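Local coordinates for putative peptide ABC-transport system periplasmic peptide-binding protein (Campylobacter jejuni, PDB 4OEV) that binds a nickel(II) ion, here together with oxalate, outside the cytoplasm and probably hands it to an ABC-type importer, at residues F165-W168 and V174-K177; A314-N319 and F324-K329; Y279-V282 and L287-S290; S109-I112 and V118-T121. All coordinates share one frame; numbering follows the deposited sequence.

Overall arrangement
Four short-range closures illustrate how a large solute-binding protein builds its sheets and loops from local closures. Reading from the N terminus, contact 4 comes first, closing a hairpin between strands 107-114 and 117-122 in an antiparallel sheet. Contact 1 follows with a second hairpin, strands 163-169 and 173-178, in a mixed sheet that also holds the N-terminal strand 6-11. Contact 3 folds the loop after strand 280-282 back on that strand, and contact 2 closes the small hairpin after helix 304-313. The loops run in series, and none nests or crosses. Contacts 1 and 4 lie across the chain's centre from contact 2, their centres about 58 and 60 Å from its own.

Contact 1 (F165-W168 and V174-K177); sequences FVKW and VEFK
With CG of W168 trans to its backbone N (chi1 -178°) and CG2 of V174 pointing opposite its own carbonyl carbon, indole and valine branch meet on one face of the hairpin. V174 CG2 lies above the five-membered ring of W168, 3.8 Å from its centroid, a CH-pi contact close to the ring normal. The valine's other methyl serves a second aromatic: V174 CG1 touches the edge of the F165 ring at CE1, 3.5 Å away. The backbone beneath is a worked example of a classic beta bulge. V166 N and K167 N both donate to E175 O, at 2.8 and 3.3 Å, the first in the carbonyl plane and the second tilted 27° from it. The answering bond, E175 N to K167 O, is 2.8 Å long and almost straight at 177°. On the reverse face K167 CE passes 3.5 Å from E175 OE1, yet the ammonium does not close a salt bridge; E175 instead grips R191 through OE2. The hairpin forms the margin of a mixed sheet: strand 163-169 is outermost, strand 173-178 bonds onward to strand 191-196, and F176 packs on helix 30-33.

Contact 2 (A314-N319 and F324-K329); sequences AGFKKN and FEKDGK
A compact beta hairpin, 317-318 paired with 324-326, follows directly on the Schellman motif that ends helix 304-313; F324 packs on that helix and K326 ties the hairpin to the motif. The antiparallel pairing rests on K317 and E325: K317 N donates to E325 O at 2.8 Å, and E325 N returns a bond to K317 O. Beyond this pair, N319 ND2 reaches across the hairpin to E325 OE2 at 2.7 Å along a nearly straight line (174°), meeting it on its anti side and out of the carboxylate plane; the two flat groups are turned 72° from one another. N319 OD1, accepting from the backbone N of D321 and N323, helps fix the amide's rotation. Aliphatic lysine stems cover the aromatics. K318 CG stands over the centre of the F324 ring, 3.8 Å from the centroid, while its NZ goes on to a salt bridge with E308. K326 CE lies over a face of F316, 4.2 Å from that centroid. A bend in the K326 chain (chi3 81°) then swings NZ to A314 O, 2.9 Å away and nearly in line with the carbonyl, so a lysine from the hairpin bonds a carbonyl at the end of the helix. The type I' turn K326-K329, with reciprocal backbone bonds between its end residues, is the classic two-residue beta-hairpin connection, here leading into strand 329-338.

Contact 3 (Y279-V282 and L287-S290); sequences YAFV and LERS
F281 CE2 approaches R289 NH2 to 3.4 Å, and the ring meets the guanidinium edge-on: the phenyl carbon lies over one face of the planar cation, while NE and NH2 of the arginine lie at the ring's edge. The two planes are 79° apart, nearly perpendicular, so the charge does not sit over the aromatic face. CZ of R289 is also close, 3.6 Å from F281 CE2. Another part of the same rim faces E288, whose CB lies 4.2 Å from F281 CZ. A water completes the first shell, donating to E288 OE2 at 2.6 Å and, over a longer 3.3 Å, to V282 O, thereby linking strand and turn without a direct bond.

The second shell shows how such a modest interface can be held in place. With CG of F281 set between backbone N and carbonyl carbon (chi1 76°), the phenyl projects toward the turn, and the ring of Y459 meets it almost parallel. The turn itself is type I, closed by S290 N donating to L287 O at 3.1 Å. E288 OE1 accepts from the backbone N of N284 and H285, while R289 NE has a weak bond to S238 O. Strand 280-282 pairs with strand 454-467, V282 rests on helix 268-274, and L287 packs against helix 434-450.

Contact 4 (S109-I112 and V118-T121); sequences SVEI and VKIT
S109-I112 and V118-T121 run antiparallel, their short axes 4.5 Å apart at closest and 165° between directions, with S109-T121 and E111-K119 as hydrogen-bonded pairs, each joined by two backbone bonds, of which E111 N to K119 O is 2.8 Å and K119 N to E111 O 2.7 Å.

Regular alternation then sorts the side chains, apolar to one face and polar to the other. On the polar face E111 and K119 run alongside each other in the same direction, and OE1 of E111 rests 3.6 Å from CD of K119. A final bend in the lysine (chi4 -58°) leaves its NZ 4.6 Å from E111 OE1, too far for a salt bridge, although the opposite charges probably still attract. A water sits amid this face, within bonding distance of E111 OE1, K119 O, S109 OG and T121 OG1, and its two protons cannot serve every acceptor in reach at once. S109 OG itself packs against T121 CB at 3.4 Å. On the apolar face I112 CG1 and V118 CG1 are 4.2 Å apart, and V110 CG1 reaches toward both V118 and I120.

That face is roofed by helix 81-92, where I88 meets V110 and A81 touches I112 and V118. Strand 107-114 is the outermost of the antiparallel sheet, and strand 117-122 passes the pairing inward to strand 62-67.

Contact 1 (F165-W168 and V174-K177)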
# COMPACT_ATOMS: atom_id res chain seq x y z
N PHE A 165 15.13 -4.08 17.74
CA PHE A 165 14.09 -3.36 18.49
C PHE A 165 14.61 -2.97 19.88
O PHE A 165 15.18 -3.80 20.59
CB PHE A 165 12.81 -4.22 18.63
CG PHE A 165 11.77 -3.63 19.54
CD1 PHE A 165 10.84 -2.71 19.05
CD2 PHE A 165 11.70 -3.99 20.88
CE1 PHE A 165 9.88 -2.16 19.90
CE2 PHE A 165 10.75 -3.44 21.72
CZ PHE A 165 9.85 -2.53 21.24
N VAL A 166 14.44 -1.70 20.26
CA VAL A 166 14.82 -1.22 21.59
C VAL A 166 13.64 -0.92 22.52
O VAL A 166 13.53 -1.49 23.60
CB VAL A 166 15.67 0.06 21.53
CG1 VAL A 166 15.99 0.50 22.92
CG2 VAL A 166 16.94 -0.19 20.74
N LYS A 167 12.79 0.03 22.15
CA LYS A 167 11.60 0.28 22.95
C LYS A 167 10.54 0.98 22.13
O LYS A 167 10.78 1.42 21.00
CB LYS A 167 11.93 1.11 24.18
CG LYS A 167 12.29 2.56 23.92
CD LYS A 167 12.30 3.29 25.26
CE LYS A 167 12.76 4.74 25.11
NZ LYS A 167 12.71 5.51 26.39
N TRP A 168 9.36 1.10 22.72
CA TRP A 168 8.22 1.59 21.98
C TRP A 168 7.33 2.40 22.89
O TRP A 168 6.81 1.89 23.87
CB TRP A 168 7.47 0.40 21.38
CG TRP A 168 6.28 0.66 20.53
CD1 TRP A 168 5.71 1.87 20.22
CD2 TRP A 168 5.50 -0.34 19.87
NE1 TRP A 168 4.61 1.68 19.40
CE2 TRP A 168 4.46 0.33 19.17
CE3 TRP A 168 5.58 -1.74 19.80
CZ2 TRP A 168 3.51 -0.35 18.41
CZ3 TRP A 168 4.64 -2.42 19.04
CH2 TRP A 168 3.60 -1.71 18.35
N VAL A 174 8.80 4.32 17.81
CA VAL A 174 9.49 3.06 18.10
C VAL A 174 10.96 3.38 17.95
O VAL A 174 11.32 4.12 17.03
CB VAL A 174 9.07 1.91 17.15
CG1 VAL A 174 9.56 0.57 17.66
CG2 VAL A 174 7.53 1.87 16.94
N GLU A 175 11.80 2.90 18.87
CA GLU A 175 13.24 3.15 18.84
C GLU A 175 14.04 1.86 18.56
O GLU A 175 13.75 0.80 19.13
CB GLU A 175 13.72 3.78 20.14
CG GLU A 175 15.26 3.90 20.23
CD GLU A 175 15.73 4.41 21.58
OE1 GLU A 175 14.86 4.91 22.32
OE2 GLU A 175 16.97 4.30 21.90
N PHE A 176 15.03 1.96 17.67
CA PHE A 176 15.86 0.84 17.27
C PHE A 176 17.33 1.14 17.46
O PHE A 176 17.72 2.30 17.58
CB PHE A 176 15.64 0.50 15.80
CG PHE A 176 14.20 0.30 15.44
CD1 PHE A 176 13.40 1.37 15.06
CD2 PHE A 176 13.64 -0.97 15.51
CE1 PHE A 176 12.05 1.17 14.72
CE2 PHE A 176 12.27 -1.16 15.17
CZ PHE A 176 11.49 -0.09 14.79
N LYS A 177 18.14 0.08 17.47
CA LYS A 177 19.59 0.24 17.40
C LYS A 177 20.13 -0.67 16.30
O LYS A 177 19.50 -1.69 15.95
CB LYS A 177 20.24 0.00 18.76
CG LYS A 177 20.10 -1.40 19.37
CD LYS A 177 20.94 -1.50 20.68
CE LYS A 177 20.79 -2.88 21.37
NZ LYS A 177 21.73 -3.05 22.55

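Contact 2 (A314-N319 and F324-K329)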
# COMPACT_ATOMS: atom_id res chain seq x y z
N ALA A 314 -31.22 7.13 -15.58
CA ALA A 314 -31.37 6.28 -14.40
C ALA A 314 -32.65 6.60 -13.66
O ALA A 314 -32.93 6.00 -12.63
CB ALA A 314 -30.13 6.39 -13.45
N GLY A 315 -33.41 7.53 -14.20
CA GLY A 315 -34.73 7.85 -13.69
C GLY A 315 -34.80 9.07 -12.80
O GLY A 315 -35.87 9.36 -12.26
N PHE A 316 -33.68 9.79 -12.66
CA PHE A 316 -33.64 11.01 -11.85
C PHE A 316 -34.11 12.23 -12.64
O PHE A 316 -34.04 12.27 -13.88
CB PHE A 316 -32.22 11.26 -11.27
CG PHE A 316 -31.79 10.25 -10.25
CD1 PHE A 316 -31.12 9.07 -10.62
CD2 PHE A 316 -32.05 10.47 -8.91
CE1 PHE A 316 -30.74 8.14 -9.70
CE2 PHE A 316 -31.64 9.52 -7.94
CZ PHE A 316 -31.00 8.36 -8.35
N LYS A 317 -34.62 13.23 -11.93
CA LYS A 317 -35.08 14.47 -12.58
C LYS A 317 -34.68 15.65 -11.71
O LYS A 317 -34.85 15.56 -10.50
CB LYS A 317 -36.61 14.43 -12.79
CG LYS A 317 -37.21 15.77 -13.30
CD LYS A 317 -38.76 15.67 -13.43
CE LYS A 317 -39.43 17.05 -13.33
NZ LYS A 317 -39.18 17.74 -12.01
N LYS A 318 -34.12 16.71 -12.29
CA LYS A 318 -33.78 17.91 -11.52
C LYS A 318 -35.02 18.54 -10.89
O LYS A 318 -35.99 18.82 -11.57
CB LYS A 318 -33.05 18.93 -12.40
CG LYS A 318 -31.55 18.64 -12.52
CD LYS A 318 -30.80 19.82 -13.09
CE LYS A 318 -29.37 19.47 -13.45
NZ LYS A 318 -28.57 20.74 -13.57
N ASN A 319 -35.00 18.73 -9.57
CA ASN A 319 -36.19 19.31 -8.96
C ASN A 319 -36.11 20.85 -9.09
O ASN A 319 -35.24 21.36 -9.79
CB ASN A 319 -36.35 18.86 -7.50
CG ASN A 319 -35.17 19.21 -6.63
OD1 ASN A 319 -34.39 20.11 -6.95
ND2 ASN A 319 -35.00 18.45 -5.53
N PHE A 324 -30.97 16.63 -8.70
CA PHE A 324 -31.55 15.40 -9.21
C PHE A 324 -32.27 14.66 -8.10
O PHE A 324 -31.77 14.49 -6.97
CB PHE A 324 -30.46 14.51 -9.84
CG PHE A 324 -30.22 14.82 -11.29
CD1 PHE A 324 -31.19 14.54 -12.24
CD2 PHE A 324 -29.03 15.41 -11.71
CE1 PHE A 324 -30.97 14.83 -13.57
CE2 PHE A 324 -28.82 15.72 -13.04
CZ PHE A 324 -29.78 15.42 -13.97
N GLU A 325 -33.44 14.16 -8.46
CA GLU A 325 -34.36 13.57 -7.51
C GLU A 325 -35.06 12.38 -8.17
O GLU A 325 -35.42 12.43 -9.36
CB GLU A 325 -35.39 14.63 -7.09
CG GLU A 325 -36.25 14.30 -5.88
CD GLU A 325 -37.25 15.40 -5.59
OE1 GLU A 325 -38.44 15.16 -5.84
OE2 GLU A 325 -36.85 16.49 -5.09
N LYS A 326 -35.30 11.34 -7.38
CA LYS A 326 -36.09 10.22 -7.86
C LYS A 326 -36.98 9.70 -6.75
O LYS A 326 -36.51 9.45 -5.64
CB LYS A 326 -35.18 9.11 -8.38
CG LYS A 326 -35.98 7.83 -8.74
CD LYS A 326 -35.23 6.98 -9.71
CE LYS A 326 -34.22 6.17 -9.05
NZ LYS A 326 -33.75 5.14 -10.03
N ASP A 327 -38.27 9.57 -7.06
CA ASP A 327 -39.23 9.04 -6.12
C ASP A 327 -39.18 9.79 -4.79
O ASP A 327 -39.14 9.17 -3.72
CB ASP A 327 -38.97 7.54 -5.90
CG ASP A 327 -39.25 6.72 -7.16
OD1 ASP A 327 -40.20 7.09 -7.90
OD2 ASP A 327 -38.52 5.72 -7.42
N GLY A 328 -39.13 11.13 -4.87
CA GLY A 328 -39.14 11.94 -3.68
C GLY A 328 -37.81 12.04 -2.95
O GLY A 328 -37.75 12.71 -1.92
N LYS A 329 -36.75 11.38 -3.45
CA LYS A 329 -35.42 11.44 -2.79
C LYS A 329 -34.37 12.12 -3.65
O LYS A 329 -34.14 11.68 -4.76
CB LYS A 329 -34.90 10.03 -2.45
CG LYS A 329 -35.75 9.24 -1.48
CD LYS A 329 -35.34 7.76 -1.56
CE LYS A 329 -35.89 6.93 -0.42
NZ LYS A 329 -35.43 5.49 -0.56
O HOH W 1 -37.76 11.17 -11.60

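Contact 3 (Y279-V282 and L287-S290)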
# COMPACT_ATOMS: atom_id res chain seq x y z
N TYR A 279 2.74 17.42 -9.28
CA TYR A 279 3.33 16.37 -8.45
C TYR A 279 2.44 15.13 -8.56
O TYR A 279 2.34 14.32 -7.63
CB TYR A 279 3.43 16.83 -7.01
CG TYR A 279 4.85 16.89 -6.52
CD1 TYR A 279 5.39 15.83 -5.79
CD2 TYR A 279 5.66 17.99 -6.78
CE1 TYR A 279 6.70 15.86 -5.33
CE2 TYR A 279 6.98 18.04 -6.31
CZ TYR A 279 7.49 16.95 -5.59
OH TYR A 279 8.79 16.97 -5.11
N ALA A 280 1.79 14.99 -9.72
CA ALA A 280 0.80 13.93 -9.91
C ALA A 280 0.48 13.75 -11.39
O ALA A 280 0.78 14.63 -12.20
CB ALA A 280 -0.46 14.24 -9.13
N PHE A 281 -0.13 12.62 -11.75
CA PHE A 281 -0.66 12.49 -13.09
C PHE A 281 -2.06 11.89 -12.98
O PHE A 281 -2.38 11.23 -11.97
CB PHE A 281 0.29 11.69 -14.05
CG PHE A 281 0.33 10.17 -13.87
CD1 PHE A 281 -0.67 9.34 -14.41
CD2 PHE A 281 1.45 9.55 -13.29
CE1 PHE A 281 -0.59 7.93 -14.28
CE2 PHE A 281 1.56 8.15 -13.17
CZ PHE A 281 0.54 7.34 -13.65
N VAL A 282 -2.91 12.21 -13.95
CA VAL A 282 -4.30 11.72 -13.92
C VAL A 282 -4.33 10.19 -13.92
O VAL A 282 -3.63 9.57 -14.72
CB VAL A 282 -5.11 12.23 -15.11
CG1 VAL A 282 -6.54 11.63 -15.06
CG2 VAL A 282 -5.13 13.79 -15.12
N LEU A 287 -3.33 0.08 -12.26
CA LEU A 287 -2.07 -0.57 -12.64
C LEU A 287 -1.25 0.22 -13.65
O LEU A 287 -0.54 -0.38 -14.47
CB LEU A 287 -2.38 -1.98 -13.18
CG LEU A 287 -2.89 -3.01 -12.18
CD1 LEU A 287 -3.35 -4.24 -12.90
CD2 LEU A 287 -1.80 -3.38 -11.19
N GLU A 288 -1.31 1.56 -13.59
CA GLU A 288 -0.70 2.42 -14.63
C GLU A 288 0.81 2.66 -14.47
O GLU A 288 1.45 3.37 -15.30
CB GLU A 288 -1.43 3.77 -14.67
CG GLU A 288 -2.90 3.57 -15.11
CD GLU A 288 -3.59 4.87 -15.43
OE1 GLU A 288 -4.46 5.28 -14.61
OE2 GLU A 288 -3.26 5.47 -16.47
N ARG A 289 1.39 2.08 -13.43
CA ARG A 289 2.84 2.05 -13.30
C ARG A 289 3.36 0.61 -13.33
O ARG A 289 4.55 0.37 -13.06
CB ARG A 289 3.30 2.74 -12.02
CG ARG A 289 3.26 4.27 -12.12
CD ARG A 289 4.48 4.87 -11.44
NE ARG A 289 4.34 6.31 -11.32
CZ ARG A 289 4.92 7.19 -12.14
NH1 ARG A 289 5.73 6.75 -13.10
NH2 ARG A 289 4.72 8.50 -11.96
N SER A 290 2.50 -0.29 -13.76
CA SER A 290 2.83 -1.73 -13.88
C SER A 290 3.14 -2.21 -15.29
O SER A 290 2.66 -1.62 -16.27
CB SER A 290 1.67 -2.55 -13.36
OG SER A 290 1.96 -3.93 -13.53
O HOH W 2 -4.48 7.65 -17.26

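Contact 4 (S109-I112 and V118-T121)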
# COMPACT_ATOMS: atom_id res chain seq x y z
N SER A 109 3.11 -27.69 -0.12
CA SER A 109 4.07 -28.29 0.80
C SER A 109 5.39 -27.53 0.79
O SER A 109 5.80 -26.97 -0.25
CB SER A 109 4.35 -29.75 0.41
OG SER A 109 4.93 -29.78 -0.89
N VAL A 110 6.04 -27.53 1.96
CA VAL A 110 7.39 -26.98 2.14
C VAL A 110 8.31 -28.09 2.67
O VAL A 110 8.10 -28.57 3.79
CB VAL A 110 7.44 -25.83 3.12
CG1 VAL A 110 8.85 -25.28 3.24
CG2 VAL A 110 6.41 -24.71 2.72
N GLU A 111 9.27 -28.51 1.86
CA GLU A 111 10.19 -29.63 2.24
C GLU A 111 11.60 -29.12 2.54
O GLU A 111 12.24 -28.58 1.64
CB GLU A 111 10.32 -30.66 1.13
CG GLU A 111 9.10 -31.42 0.65
CD GLU A 111 9.41 -32.13 -0.66
OE1 GLU A 111 8.69 -31.88 -1.66
OE2 GLU A 111 10.43 -32.90 -0.68
N ILE A 112 12.12 -29.36 3.74
CA ILE A 112 13.51 -29.06 4.06
C ILE A 112 14.38 -30.22 3.56
O ILE A 112 14.29 -31.31 4.13
CB ILE A 112 13.68 -28.85 5.60
CG1 ILE A 112 12.84 -27.64 6.05
CG2 ILE A 112 15.17 -28.68 5.96
CD1 ILE A 112 12.57 -27.54 7.56
N VAL A 118 15.25 -25.51 0.76
CA VAL A 118 13.82 -25.86 0.92
C VAL A 118 13.24 -26.06 -0.46
O VAL A 118 13.70 -25.49 -1.45
CB VAL A 118 13.00 -24.83 1.74
CG1 VAL A 118 13.58 -24.71 3.15
CG2 VAL A 118 12.89 -23.47 1.02
N LYS A 119 12.29 -26.98 -0.54
CA LYS A 119 11.62 -27.29 -1.77
C LYS A 119 10.16 -26.97 -1.53
O LYS A 119 9.48 -27.69 -0.79
CB LYS A 119 11.82 -28.76 -2.14
CG LYS A 119 11.28 -29.20 -3.49
CD LYS A 119 11.45 -30.72 -3.62
CE LYS A 119 11.52 -31.16 -5.06
NZ LYS A 119 10.28 -30.71 -5.76
N ILE A 120 9.68 -25.91 -2.16
CA ILE A 120 8.31 -25.45 -1.98
C ILE A 120 7.52 -25.91 -3.18
O ILE A 120 7.90 -25.67 -4.31
CB ILE A 120 8.23 -23.90 -1.86
CG1 ILE A 120 9.15 -23.42 -0.75
CG2 ILE A 120 6.77 -23.43 -1.64
CD1 ILE A 120 9.50 -21.93 -0.86
N THR A 121 6.42 -26.61 -2.92
CA THR A 121 5.55 -27.03 -3.99
C THR A 121 4.18 -26.34 -3.88
O THR A 121 3.58 -26.21 -2.80
CB THR A 121 5.37 -28.59 -4.02
OG1 THR A 121 6.63 -29.21 -4.31
CG2 THR A 121 4.37 -28.98 -5.09
O HOH W 3 7.46 -29.37 -1.88